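Local coordinates for protein Xaa-Pro aminopeptidase (Thermococcus sibiricus MM 739, PDB 4RGZ) that is a zinc-binding hydrolase of the M24B peptidase family, probably acting as a proline-specific peptidase such as an aminopeptidase or prolidase, at residues A[222-227]-A[340-345]; A[193-198]-A[235-240]. One frame throughout, in Å; residues are numbered along the deposited sequence.

Contact 1: A[222-227]-A[340-345]; sequences VVIFDY and GVRIED. With ZN (zinc ion), chain E.
Ile224 stands across from Val341 with their CA atoms 6.6 Å apart, where strand 222-227 and strand 340-342 approach to 7.0 Å between axes and run in roughly the same direction, 38° apart. That is too wide for backbone pairing, and side chains fill the gap. Val222 CG2 and Ile224 CD1 both lie against the carbonyl oxygen of Gly340, the latter at 3.5 Å. Ile224 CG2 packs against NH1 of Arg342, the two side chains crossing at about a right angle. Cutting this isoleucine back to an alanine is likely to open a gap beside the Gly340 carbonyl and to strip NH1 of the hydrocarbon packed beside it. Asp226 carries its CG anti to the backbone N (chi1 -174°), and this brings the carboxylate between the zinc ion and the arginine. Asp226 OD1 binds zinc at 2.1 Å, while Asp226 OD2 forms a salt bridge with Arg342 NH1 at 2.7 Å, the two planes turned 47° to each other. Glu344 OE1 reaches the same metal from the other segment, at 2.2 Å, and is also hydrogen-bonded to Thr239 OG1. The Asp226 and Glu344 carboxylates meet the ion with planes nearly perpendicular, and Asp237 and a water complete the ligands. Zinc thus draws together Asp226 OD1 and Glu344 OE1, which would probably repel otherwise, and Arg342 probably offsets part of the negative charge and keeps Asp226 from turning.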
loop_
_atom_site.group_PDB
_atom_site.type_symbol
_atom_site.label_atom_id
_atom_site.label_comp_id
_atom_site.label_asym_id
_atom_site.label_seq_id
_atom_site.Cartn_x
_atom_site.Cartn_y
_atom_site.Cartn_z
ATOM N N VAL A 222 1.887 -28.487 9.639
ATOM C CA VAL A 222 0.729 -27.663 9.888
ATOM C C VAL A 222 0.882 -26.330 9.150
ATOM O O VAL A 222 1.968 -25.763 9.063
ATOM C CB VAL A 222 0.328 -27.521 11.358
ATOM C CG1 VAL A 222 1.286 -28.220 12.278
ATOM C CG2 VAL A 222 0.076 -26.080 11.755
ATOM N N VAL A 223 -0.217 -25.877 8.559
ATOM C CA VAL A 223 -0.216 -24.729 7.691
ATOM C C VAL A 223 -1.310 -23.775 8.116
ATOM O O VAL A 223 -2.495 -24.137 8.151
ATOM C CB VAL A 223 -0.447 -25.128 6.223
ATOM C CG1 VAL A 223 -0.238 -23.927 5.306
ATOM C CG2 VAL A 223 0.482 -26.259 5.825
ATOM N N ILE A 224 -0.863 -22.587 8.489
ATOM C CA ILE A 224 -1.688 -21.474 8.852
ATOM C C ILE A 224 -1.917 -20.641 7.612
ATOM O O ILE A 224 -0.974 -20.386 6.839
ATOM C CB ILE A 224 -0.940 -20.594 9.844
ATOM C CG1 ILE A 224 -0.548 -21.410 11.066
ATOM C CG2 ILE A 224 -1.732 -19.328 10.201
ATOM C CD1 ILE A 224 0.074 -20.553 12.163
ATOM N N PHE A 225 -3.162 -20.234 7.394
ATOM C CA PHE A 225 -3.463 -19.285 6.311
ATOM C C PHE A 225 -4.425 -18.155 6.724
ATOM O O PHE A 225 -5.447 -18.381 7.376
ATOM C CB PHE A 225 -3.822 -19.983 4.997
ATOM C CG PHE A 225 -4.901 -21.003 5.106
ATOM C CD1 PHE A 225 -4.701 -22.192 5.809
ATOM C CD2 PHE A 225 -6.132 -20.801 4.458
ATOM C CE1 PHE A 225 -5.713 -23.147 5.877
ATOM C CE2 PHE A 225 -7.160 -21.748 4.524
ATOM C CZ PHE A 225 -6.947 -22.925 5.217
ATOM N N ASP A 226 -4.033 -16.933 6.384
ATOM C CA ASP A 226 -4.573 -15.726 6.999
ATOM C C ASP A 226 -4.710 -14.737 5.846
ATOM O O ASP A 226 -3.737 -14.457 5.135
ATOM C CB ASP A 226 -3.589 -15.246 8.074
ATOM C CG ASP A 226 -4.087 -14.061 8.904
ATOM O OD1 ASP A 226 -5.161 -13.485 8.613
ATOM O OD2 ASP A 226 -3.382 -13.701 9.900
ATOM N N TYR A 227 -5.933 -14.259 5.617
ATOM C CA TYR A 227 -6.219 -13.477 4.418
ATOM C C TYR A 227 -7.462 -12.668 4.659
ATOM O O TYR A 227 -8.044 -12.726 5.753
ATOM C CB TYR A 227 -6.357 -14.385 3.166
ATOM C CG TYR A 227 -7.385 -15.485 3.303
ATOM C CD1 TYR A 227 -7.188 -16.563 4.171
ATOM C CD2 TYR A 227 -8.585 -15.438 2.583
ATOM C CE1 TYR A 227 -8.151 -17.554 4.303
ATOM C CE2 TYR A 227 -9.548 -16.424 2.726
ATOM C CZ TYR A 227 -9.338 -17.475 3.571
ATOM O OH TYR A 227 -10.321 -18.461 3.696
ATOM N N GLY A 340 2.902 -23.395 14.276
ATOM C CA GLY A 340 2.023 -22.454 14.975
ATOM C C GLY A 340 0.569 -22.838 14.756
ATOM O O GLY A 340 0.268 -23.588 13.811
ATOM N N VAL A 341 -0.322 -22.346 15.637
ATOM C CA VAL A 341 -1.767 -22.379 15.377
ATOM C C VAL A 341 -2.442 -21.063 15.749
ATOM O O VAL A 341 -2.308 -20.581 16.900
ATOM C CB VAL A 341 -2.508 -23.483 16.162
ATOM C CG1 VAL A 341 -3.956 -23.545 15.665
ATOM C CG2 VAL A 341 -1.833 -24.849 16.021
ATOM N N ARG A 342 -3.181 -20.496 14.784
ATOM C CA ARG A 342 -4.034 -19.330 15.011
ATOM C C ARG A 342 -5.407 -19.589 14.378
ATOM O O ARG A 342 -5.500 -20.154 13.292
ATOM C CB ARG A 342 -3.406 -18.051 14.445
ATOM C CG ARG A 342 -4.221 -16.768 14.716
ATOM C CD ARG A 342 -3.883 -15.607 13.783
ATOM N NE ARG A 342 -2.449 -15.576 13.676
ATOM C CZ ARG A 342 -1.712 -15.687 12.580
ATOM N NH1 ARG A 342 -2.236 -15.708 11.361
ATOM N NH2 ARG A 342 -0.405 -15.721 12.745
ATOM N N ILE A 343 -6.468 -19.190 15.077
ATOM C CA ILE A 343 -7.854 -19.317 14.572
ATOM C C ILE A 343 -8.491 -17.933 14.761
ATOM O O ILE A 343 -8.564 -17.406 15.869
ATOM C CB ILE A 343 -8.661 -20.407 15.330
ATOM C CG1 ILE A 343 -8.004 -21.797 15.216
ATOM C CG2 ILE A 343 -10.106 -20.469 14.833
ATOM C CD1 ILE A 343 -8.581 -22.842 16.168
ATOM N N GLU A 344 -8.935 -17.350 13.658
ATOM C CA GLU A 344 -9.413 -15.988 13.630
ATOM C C GLU A 344 -10.809 -15.925 13.035
ATOM O O GLU A 344 -11.112 -16.522 11.986
ATOM C CB GLU A 344 -8.479 -15.146 12.774
ATOM C CG GLU A 344 -8.707 -13.639 12.856
ATOM C CD GLU A 344 -7.850 -12.871 11.863
ATOM O OE1 GLU A 344 -7.352 -13.478 10.865
ATOM O OE2 GLU A 344 -7.678 -11.651 12.071
ATOM N N ASP A 345 -11.665 -15.186 13.712
ATOM C CA ASP A 345 -12.995 -14.918 13.217
ATOM C C ASP A 345 -13.219 -13.407 13.261
ATOM O O ASP A 345 -12.539 -12.656 13.988
ATOM C CB ASP A 345 -14.042 -15.624 14.091
ATOM C CG ASP A 345 -14.225 -17.109 13.749
ATOM O OD1 ASP A 345 -14.310 -17.487 12.563
ATOM O OD2 ASP A 345 -14.353 -17.917 14.683
HETATM ZN ZN ZN E . -5.794 -12.143 10.129
HETATM O O HOH W 1 -4.787 -10.850 11.427
#

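Contact 2: A[193-198]-A[235-240]. With ZN (zinc ion), chain E.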
loop_
_atom_site.group_PDB
_atom_site.type_symbol
_atom_site.label_atom_id
_atom_site.label_comp_id
_atom_site.label_asym_id
_atom_site.label_seq_id
_atom_site.Cartn_x
_atom_site.Cartn_y
_atom_site.Cartn_z
ATOM N N VAL A 193 -8.331 -7.004 -1.873
ATOM C CA VAL A 193 -7.852 -7.832 -0.819
ATOM C C VAL A 193 -7.705 -6.776 0.280
ATOM O O VAL A 193 -7.476 -5.614 -0.020
ATOM C CB VAL A 193 -6.534 -8.424 -1.370
ATOM C CG1 VAL A 193 -5.282 -7.744 -0.829
ATOM C CG2 VAL A 193 -6.513 -9.922 -1.326
ATOM N N SER A 194 -7.957 -7.116 1.533
ATOM C CA SER A 194 -7.707 -6.139 2.592
ATOM C C SER A 194 -6.238 -6.079 2.986
ATOM O O SER A 194 -5.847 -5.142 3.660
ATOM C CB SER A 194 -8.530 -6.405 3.821
ATOM O OG SER A 194 -8.808 -7.772 3.951
ATOM N N PHE A 195 -5.454 -7.087 2.570
ATOM C CA PHE A 195 -3.999 -7.188 2.763
ATOM C C PHE A 195 -3.475 -8.423 2.010
ATOM O O PHE A 195 -4.248 -9.303 1.658
ATOM C CB PHE A 195 -3.619 -7.269 4.240
ATOM C CG PHE A 195 -4.283 -8.395 4.974
ATOM C CD1 PHE A 195 -5.591 -8.252 5.467
ATOM C CD2 PHE A 195 -3.605 -9.597 5.190
ATOM C CE1 PHE A 195 -6.228 -9.279 6.123
ATOM C CE2 PHE A 195 -4.234 -10.643 5.888
ATOM C CZ PHE A 195 -5.554 -10.486 6.332
ATOM N N GLU A 196 -2.179 -8.477 1.740
ATOM C CA GLU A 196 -1.577 -9.608 1.060
ATOM C C GLU A 196 -1.688 -10.820 1.951
ATOM O O GLU A 196 -1.415 -10.708 3.136
ATOM C CB GLU A 196 -0.131 -9.288 0.739
ATOM C CG GLU A 196 -0.041 -7.978 -0.025
ATOM C CD GLU A 196 -0.839 -8.023 -1.340
ATOM O OE1 GLU A 196 -1.645 -7.056 -1.611
ATOM O OE2 GLU A 196 -0.653 -9.043 -2.082
ATOM N N PRO A 197 -2.168 -11.958 1.407
ATOM C CA PRO A 197 -2.396 -13.187 2.198
ATOM C C PRO A 197 -1.102 -13.714 2.807
ATOM O O PRO A 197 -0.018 -13.528 2.227
ATOM C CB PRO A 197 -2.874 -14.190 1.159
ATOM C CG PRO A 197 -3.507 -13.338 0.133
ATOM C CD PRO A 197 -2.732 -12.063 0.063
ATOM N N ILE A 198 -1.242 -14.364 3.956
ATOM C CA ILE A 198 -0.147 -15.014 4.661
ATOM C C ILE A 198 -0.357 -16.525 4.726
ATOM O O ILE A 198 -1.379 -17.032 5.216
ATOM C CB ILE A 198 -0.068 -14.530 6.112
ATOM C CG1 ILE A 198 0.139 -13.011 6.198
ATOM C CG2 ILE A 198 1.033 -15.259 6.848
ATOM C CD1 ILE A 198 -0.423 -12.413 7.506
ATOM N N CYS A 235 -13.656 -4.420 5.302
ATOM C CA CYS A 235 -12.603 -5.419 5.418
ATOM C C CYS A 235 -12.973 -6.656 6.262
ATOM O O CYS A 235 -13.554 -6.567 7.394
ATOM C CB CYS A 235 -11.366 -4.753 6.071
ATOM S SG CYS A 235 -10.388 -3.682 4.997
ATOM N N SER A 236 -12.584 -7.807 5.741
ATOM C CA SER A 236 -12.647 -9.018 6.520
ATOM C C SER A 236 -11.238 -9.546 6.653
ATOM O O SER A 236 -10.284 -9.017 6.008
ATOM C CB SER A 236 -13.512 -10.043 5.812
ATOM O OG SER A 236 -12.922 -10.496 4.624
ATOM N N ASP A 237 -11.106 -10.588 7.474
ATOM C CA ASP A 237 -9.806 -11.043 7.967
ATOM C C ASP A 237 -10.032 -12.377 8.685
ATOM O O ASP A 237 -10.578 -12.440 9.806
ATOM C CB ASP A 237 -9.244 -9.995 8.941
ATOM C CG ASP A 237 -7.837 -10.298 9.413
ATOM O OD1 ASP A 237 -7.191 -11.252 8.897
ATOM O OD2 ASP A 237 -7.364 -9.578 10.330
ATOM N N VAL A 238 -9.602 -13.453 8.050
ATOM C CA VAL A 238 -9.791 -14.744 8.630
ATOM C C VAL A 238 -8.447 -15.469 8.637
ATOM O O VAL A 238 -7.572 -15.199 7.772
ATOM C CB VAL A 238 -10.875 -15.488 7.830
ATOM C CG1 VAL A 238 -10.365 -15.910 6.476
ATOM C CG2 VAL A 238 -11.432 -16.656 8.610
ATOM N N THR A 239 -8.272 -16.344 9.630
ATOM C CA THR A 239 -7.137 -17.250 9.728
ATOM C C THR A 239 -7.655 -18.672 10.022
ATOM O O THR A 239 -8.529 -18.868 10.867
ATOM C CB THR A 239 -6.173 -16.837 10.885
ATOM O OG1 THR A 239 -5.680 -15.506 10.704
ATOM C CG2 THR A 239 -4.986 -17.758 10.965
ATOM N N ARG A 240 -7.105 -19.670 9.340
ATOM C CA ARG A 240 -7.430 -21.052 9.679
ATOM C C ARG A 240 -6.173 -21.934 9.647
ATOM O O ARG A 240 -5.196 -21.629 8.948
ATOM C CB ARG A 240 -8.517 -21.603 8.745
ATOM C CG ARG A 240 -9.896 -20.990 8.982
ATOM C CD ARG A 240 -10.505 -21.451 10.323
ATOM N NE ARG A 240 -11.898 -21.041 10.494
ATOM C CZ ARG A 240 -12.319 -19.864 10.970
ATOM N NH1 ARG A 240 -11.463 -18.922 11.346
ATOM N NH2 ARG A 240 -13.619 -19.631 11.061
HETATM ZN ZN ZN E . -5.794 -12.143 10.129
HETATM O O HOH W 1 -4.787 -10.850 11.427
#
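Phe195 and Asp237 meet at the zinc site of the M24 domain, whose two aspartates and glutamate are part of the Asp/His/Glu metal centre typical of M24 pita-bread enzymes. The ring approaches edge-on: its CZ lies 3.1 Å from Asp237 OD1, with that oxygen near the ring plane, and the ring and carboxylate planes are 76° apart. Asp237 OD1 also binds zinc, at 2.1 Å, so the aromatic edge lies directly beside a metal-ligand oxygen. Phe195 gets there because its CG sits between the backbone N and the carbonyl carbon (chi1 56°), swinging the ring over from a loop that has no regular structure. The preceding residue ties that loop down. Ser194 OG donates a hydrogen bond of 2.8 Å to Ser236 O, met almost end-on at a C=O...donor angle of 162°, and Ser194 CB packs on Cys235 SG at 3.5 Å. Ser236 OG is hydrogen-bonded to Ala152 O in helix 143-164. The loop links strands 192-193 and 198-201, with Val193 and Pro197 resting on helix 173-185, Glu196 bridged to Lys185 of the second subunit, and the ring of Phe195 also touching Asp226 on strand 222-231.

In the fold
One zinc ion and one bound water belong to both contacts, whose centres lie about 11 Å apart: contact 1 supplies two protein ligands and contact 2 the third. Strands 222-231 and 234-243 follow each other in the chain and pair antiparallel, which brings the two aspartates to the same metal, while strand 339-350 approaches alongside, with a backbone hydrogen bond between Thr239 and Glu344, and delivers its glutamate. Besides the metal, backbone and side chain join the two: Arg240 NH1 of contact 2 probably hydrogen-bonds Glu344 O of contact 1, and Arg240 NH2 forms a salt bridge with Asp345. A further zinc ion lies about 7 Å from the side chains of both Asp237 and Glu344.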